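Long-range contacts in formiminoglutamase (Trypanosoma cruzi, PDB 4MYK), which hydrolyses N-formimino-L-glutamate as an arginase-like manganese metalloenzyme: residues Leu21-Arg26 against His80-Asp85; Arg60-Arg65 against Ser291-Val296. The protein carries 1 engineered substitution. All blocks are in the same frame, centred on the assembly; numbering follows the deposited sequence.

Both contacts lie on the same flank of the arginase/deacetylase alpha/beta fold, away from the manganese site, their centres about 17 Å apart. Along the chain their segments alternate: 21-26, then 60-65 on helix 55-63, then 80-85 leading into strand 83-88, and finally 291-296 on helix 290-306. Interaction 1 fastens an N-terminal loop to an edge strand of the parallel sheet, and interaction 2 packs two helices together. They meet directly, through a salt bridge from Arg60 to Asp85 and through Phe22 against Leu63. The two contacts therefore adjoin, joining the N-terminal loop, an edge strand and two helices from distant parts of the chain.

Interaction 1: Leu21-Arg26 against His80-Asp85; sequences LFSAQR and HLKLYD
An inverse gamma turn centred on Phe22 brings the N-terminal loop against strand 83-88, one of the two outermost strands of the parallel sheet of the arginase fold within this chain. Leu83 N donates to Leu21 O over 2.8 Å at 166°, a nearly straight bond, although the donor stands well above the carbonyl plane. The same oxygen receives a CA-H...O contact from Lys82 CA, and Phe22 CA returns one to Leu83 O at 3.3 Å.

The Phe22 ring is laid over Leu83. With CG anti to its own carbonyl carbon (chi1 -73°), its end swings back to the strand, and Leu83 CB sits 3.6 Å from the ring centroid, only 10° off the normal, a CH-pi contact. Leu83 CD2 touches the CE1 and CZ side of the ring, while Asp85 N lies in plane at its edge near CE2. Leu83 in turn packs on Ile32 of the neighbouring strand and on Phe299 of helix 290-306, so it is held between loop, sheet and helix.

Farther along, the loop runs beside the Lys82 chain: Ala24 CB rests 3.8 Å from Lys82 CB, and Ser23 OG approaches Lys82 CG. Two waters bridge the segments. One links Ser23 OG to Leu81 O; the other donates to Ala24 O and to Leu83 O, thereby tying together two backbone carbonyls that could not bond each other. The Tyr84 ring closes the contact, its CD2 edge meeting Ala24 O in plane at 3.4 Å.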
# COMPACT_ATOMS: atom_id res chain seq x y z
N LEU A 21 0.97 -0.49 31.52
CA LEU A 21 -0.23 0.18 32.01
C LEU A 21 -1.19 -0.81 32.66
O LEU A 21 -2.15 -0.41 33.33
CB LEU A 21 -0.93 0.92 30.86
CG LEU A 21 -0.07 1.92 30.08
CD1 LEU A 21 -0.79 2.40 28.84
CD2 LEU A 21 0.29 3.08 30.98
N PHE A 22 -0.92 -2.10 32.46
CA PHE A 22 -1.68 -3.18 33.10
C PHE A 22 -1.24 -3.40 34.55
O PHE A 22 -0.80 -4.48 34.94
CB PHE A 22 -1.53 -4.47 32.29
CG PHE A 22 -2.29 -4.47 31.00
CD1 PHE A 22 -1.71 -3.99 29.84
CD2 PHE A 22 -3.60 -4.95 30.94
CE1 PHE A 22 -2.42 -3.98 28.64
CE2 PHE A 22 -4.31 -4.95 29.75
CZ PHE A 22 -3.72 -4.46 28.60
N SER A 23 -1.36 -2.34 35.34
CA SER A 23 -0.93 -2.33 36.74
C SER A 23 -2.15 -2.39 37.67
O SER A 23 -2.01 -2.51 38.89
CB SER A 23 -0.13 -1.06 37.01
OG SER A 23 -0.88 0.09 36.66
N ALA A 24 -3.34 -2.30 37.08
CA ALA A 24 -4.58 -2.45 37.82
C ALA A 24 -4.72 -3.89 38.30
O ALA A 24 -4.79 -4.81 37.49
CB ALA A 24 -5.77 -2.05 36.92
N GLN A 25 -4.74 -4.09 39.61
CA GLN A 25 -4.88 -5.44 40.14
C GLN A 25 -6.31 -5.95 40.01
O GLN A 25 -6.53 -7.10 39.65
CB GLN A 25 -4.44 -5.50 41.61
CG GLN A 25 -2.94 -5.28 41.83
CD GLN A 25 -2.12 -6.58 41.79
OE1 GLN A 25 -1.05 -6.66 42.39
NE2 GLN A 25 -2.63 -7.59 41.08
N ARG A 26 -7.27 -5.06 40.30
CA ARG A 26 -8.70 -5.37 40.17
C ARG A 26 -9.31 -4.60 39.00
O ARG A 26 -9.15 -3.39 38.88
CB ARG A 26 -9.47 -5.02 41.45
CG ARG A 26 -10.20 -6.22 42.09
CD ARG A 26 -11.56 -5.84 42.73
NE ARG A 26 -11.46 -5.19 44.04
CZ ARG A 26 -11.44 -5.83 45.21
NH1 ARG A 26 -11.51 -7.16 45.27
NH2 ARG A 26 -11.36 -5.13 46.34
N HIS A 80 -0.29 7.41 33.07
CA HIS A 80 -1.21 7.46 34.22
C HIS A 80 -2.43 6.53 34.11
O HIS A 80 -3.13 6.31 35.10
CB HIS A 80 -1.66 8.91 34.49
CG HIS A 80 -2.75 9.39 33.60
ND1 HIS A 80 -2.52 10.08 32.43
CD2 HIS A 80 -4.10 9.28 33.71
CE1 HIS A 80 -3.67 10.37 31.85
NE2 HIS A 80 -4.64 9.90 32.61
N LEU A 81 -2.68 5.98 32.93
CA LEU A 81 -3.86 5.14 32.72
C LEU A 81 -3.59 3.74 33.23
O LEU A 81 -2.45 3.29 33.25
CB LEU A 81 -4.23 5.08 31.24
CG LEU A 81 -4.90 6.28 30.58
CD1 LEU A 81 -5.14 6.02 29.10
CD2 LEU A 81 -6.20 6.60 31.27
N LYS A 82 -4.65 3.05 33.64
CA LYS A 82 -4.56 1.64 33.99
C LYS A 82 -5.45 0.83 33.07
O LYS A 82 -6.62 1.15 32.89
CB LYS A 82 -4.94 1.38 35.46
CG LYS A 82 -3.85 1.77 36.45
CD LYS A 82 -4.36 1.70 37.87
CE LYS A 82 -5.74 2.32 37.98
NZ LYS A 82 -5.86 3.64 37.27
N LEU A 83 -4.86 -0.20 32.48
CA LEU A 83 -5.58 -1.13 31.62
C LEU A 83 -5.79 -2.44 32.35
O LEU A 83 -5.00 -2.82 33.21
CB LEU A 83 -4.78 -1.39 30.35
CG LEU A 83 -4.95 -0.48 29.14
CD1 LEU A 83 -5.25 0.95 29.57
CD2 LEU A 83 -3.72 -0.55 28.26
N TYR A 84 -6.86 -3.14 31.99
CA TYR A 84 -7.10 -4.47 32.52
C TYR A 84 -7.65 -5.34 31.41
O TYR A 84 -8.49 -4.90 30.62
CB TYR A 84 -8.08 -4.44 33.69
CG TYR A 84 -8.16 -5.74 34.45
CD1 TYR A 84 -9.12 -6.70 34.14
CD2 TYR A 84 -7.27 -6.01 35.49
CE1 TYR A 84 -9.19 -7.90 34.85
CE2 TYR A 84 -7.34 -7.20 36.21
CZ TYR A 84 -8.30 -8.13 35.88
OH TYR A 84 -8.37 -9.32 36.58
N ASP A 85 -7.17 -6.57 31.36
CA ASP A 85 -7.56 -7.52 30.34
C ASP A 85 -8.48 -8.53 31.01
O ASP A 85 -8.02 -9.41 31.73
CB ASP A 85 -6.30 -8.18 29.79
CG ASP A 85 -6.57 -9.09 28.62
OD1 ASP A 85 -7.75 -9.35 28.31
OD2 ASP A 85 -5.58 -9.56 28.01
O HOH W 1 -0.83 2.30 35.54
O HOH W 2 -4.08 -4.83 34.96

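Interaction 2: Arg60-Arg65 against Ser291-Val296; sequences RFFLQR and SPRVAV
Phe62 turns its ring beside its own backbone N (chi1 -69°) and extends it from helix 55-63 onto helix 290-306, while Arg293 bends at chi3 (60°) beyond the methylene that meets it. The result is a helix-helix packing contact in the alpha/beta arginase fold, built around one buried aromatic ring. Arg293 CG lies over a face of Phe62, displaced toward the rim, at 3.8 Å from the ring centroid; this is a CH-pi contact made by the aliphatic part of the arginine. The guanidinium is steeply inclined to the ring, and its NH2 makes a weak hydrogen bond to Tyr297 OH.

The opposite face of Phe62 is covered within its own helix by Phe61 CD1, so the ring is sandwiched. Pro292 CB comes in obliquely at 3.6 Å from Phe62 CD2, and Tyr289 adds an edge-to-face ring contact.

One turn on, Val296 fills the angle between the Phe62 side chain and the backbone of 60-65, with CG2 close to both Phe62 CB and Leu63 N. Phe59 of helix 55-63 also lies against Val296. Val294 packs on Ala253, and Arg293 on Gln189, both of the second subunit, so helix 290-306 lies at a subunit interface. Within 60-65, Gln64 NE2 reaches back to Arg60 O at 2.8 Å, from the face of that carbonyl opposite to Gln64 N.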
# COMPACT_ATOMS: atom_id res chain seq x y z
N ARG A 60 -3.62 -9.93 21.30
CA ARG A 60 -2.96 -10.06 22.61
C ARG A 60 -1.46 -10.27 22.48
O ARG A 60 -0.69 -9.78 23.30
CB ARG A 60 -3.55 -11.20 23.44
CG ARG A 60 -4.85 -10.83 24.12
CD ARG A 60 -5.33 -11.86 25.11
NE ARG A 60 -6.54 -11.38 25.76
CZ ARG A 60 -7.77 -11.72 25.39
NH1 ARG A 60 -7.95 -12.58 24.40
NH2 ARG A 60 -8.82 -11.21 26.02
N PHE A 61 -1.07 -11.00 21.44
CA PHE A 61 0.34 -11.25 21.20
C PHE A 61 1.09 -9.93 21.08
O PHE A 61 2.09 -9.71 21.76
CB PHE A 61 0.55 -12.08 19.94
CG PHE A 61 1.98 -12.48 19.72
CD1 PHE A 61 2.84 -11.68 18.98
CD2 PHE A 61 2.47 -13.65 20.27
CE1 PHE A 61 4.15 -12.05 18.79
CE2 PHE A 61 3.80 -14.02 20.08
CZ PHE A 61 4.63 -13.22 19.35
N PHE A 62 0.59 -9.05 20.21
CA PHE A 62 1.27 -7.78 19.97
C PHE A 62 0.99 -6.77 21.08
O PHE A 62 1.78 -5.86 21.31
CB PHE A 62 0.97 -7.26 18.56
CG PHE A 62 1.61 -8.11 17.48
CD1 PHE A 62 2.93 -7.89 17.11
CD2 PHE A 62 0.92 -9.16 16.90
CE1 PHE A 62 3.54 -8.70 16.15
CE2 PHE A 62 1.52 -9.97 15.95
CZ PHE A 62 2.84 -9.74 15.57
N LEU A 63 -0.12 -6.97 21.78
CA LEU A 63 -0.44 -6.14 22.94
C LEU A 63 0.70 -6.17 23.95
O LEU A 63 1.00 -5.14 24.59
CB LEU A 63 -1.72 -6.62 23.61
CG LEU A 63 -2.12 -5.83 24.86
CD1 LEU A 63 -2.56 -4.39 24.52
CD2 LEU A 63 -3.22 -6.55 25.62
N GLN A 64 1.33 -7.33 24.10
CA GLN A 64 2.40 -7.49 25.08
C GLN A 64 3.68 -6.79 24.63
O GLN A 64 4.63 -6.71 25.39
CB GLN A 64 2.73 -8.97 25.33
CG GLN A 64 1.57 -9.93 25.30
CD GLN A 64 0.57 -9.68 26.40
OE1 GLN A 64 0.93 -9.44 27.55
NE2 GLN A 64 -0.72 -9.74 26.05
N ARG A 65 3.69 -6.27 23.40
CA ARG A 65 4.93 -5.84 22.76
C ARG A 65 4.98 -4.41 22.23
O ARG A 65 6.06 -3.89 22.00
CB ARG A 65 5.25 -6.79 21.62
CG ARG A 65 5.47 -8.21 22.05
CD ARG A 65 5.52 -9.16 20.87
NE ARG A 65 6.05 -10.45 21.28
CZ ARG A 65 5.36 -11.36 21.97
NH1 ARG A 65 4.11 -11.11 22.31
NH2 ARG A 65 5.93 -12.51 22.31
N SER A 291 -1.11 -7.33 10.11
CA SER A 291 -2.47 -6.86 10.38
C SER A 291 -2.78 -6.74 11.89
O SER A 291 -3.36 -5.77 12.33
CB SER A 291 -3.48 -7.73 9.64
OG SER A 291 -3.14 -7.76 8.26
N PRO A 292 -2.37 -7.75 12.67
CA PRO A 292 -2.46 -7.64 14.13
C PRO A 292 -1.68 -6.47 14.72
O PRO A 292 -2.13 -5.86 15.69
CB PRO A 292 -1.89 -8.98 14.61
CG PRO A 292 -2.25 -9.93 13.49
CD PRO A 292 -2.06 -9.13 12.24
N ARG A 293 -0.53 -6.15 14.15
CA ARG A 293 0.22 -4.97 14.58
C ARG A 293 -0.61 -3.71 14.36
O ARG A 293 -0.68 -2.85 15.23
CB ARG A 293 1.57 -4.86 13.86
CG ARG A 293 2.54 -5.99 14.19
CD ARG A 293 3.93 -5.74 13.62
NE ARG A 293 4.52 -4.52 14.16
CZ ARG A 293 5.54 -4.49 15.02
NH1 ARG A 293 6.08 -5.62 15.45
NH2 ARG A 293 6.01 -3.33 15.45
N VAL A 294 -1.25 -3.60 13.20
CA VAL A 294 -2.08 -2.43 12.94
C VAL A 294 -3.20 -2.30 13.97
O VAL A 294 -3.48 -1.20 14.46
CB VAL A 294 -2.67 -2.45 11.53
CG1 VAL A 294 -3.72 -1.35 11.36
CG2 VAL A 294 -1.55 -2.33 10.49
N ALA A 295 -3.82 -3.44 14.30
CA ALA A 295 -4.95 -3.48 15.23
C ALA A 295 -4.53 -3.00 16.61
O ALA A 295 -5.24 -2.20 17.23
CB ALA A 295 -5.53 -4.89 15.30
N VAL A 296 -3.38 -3.48 17.08
CA VAL A 296 -2.84 -3.05 18.38
C VAL A 296 -2.47 -1.56 18.34
O VAL A 296 -2.72 -0.84 19.30
CB VAL A 296 -1.63 -3.92 18.84
CG1 VAL A 296 -0.97 -3.33 20.07
CG2 VAL A 296 -2.08 -5.37 19.12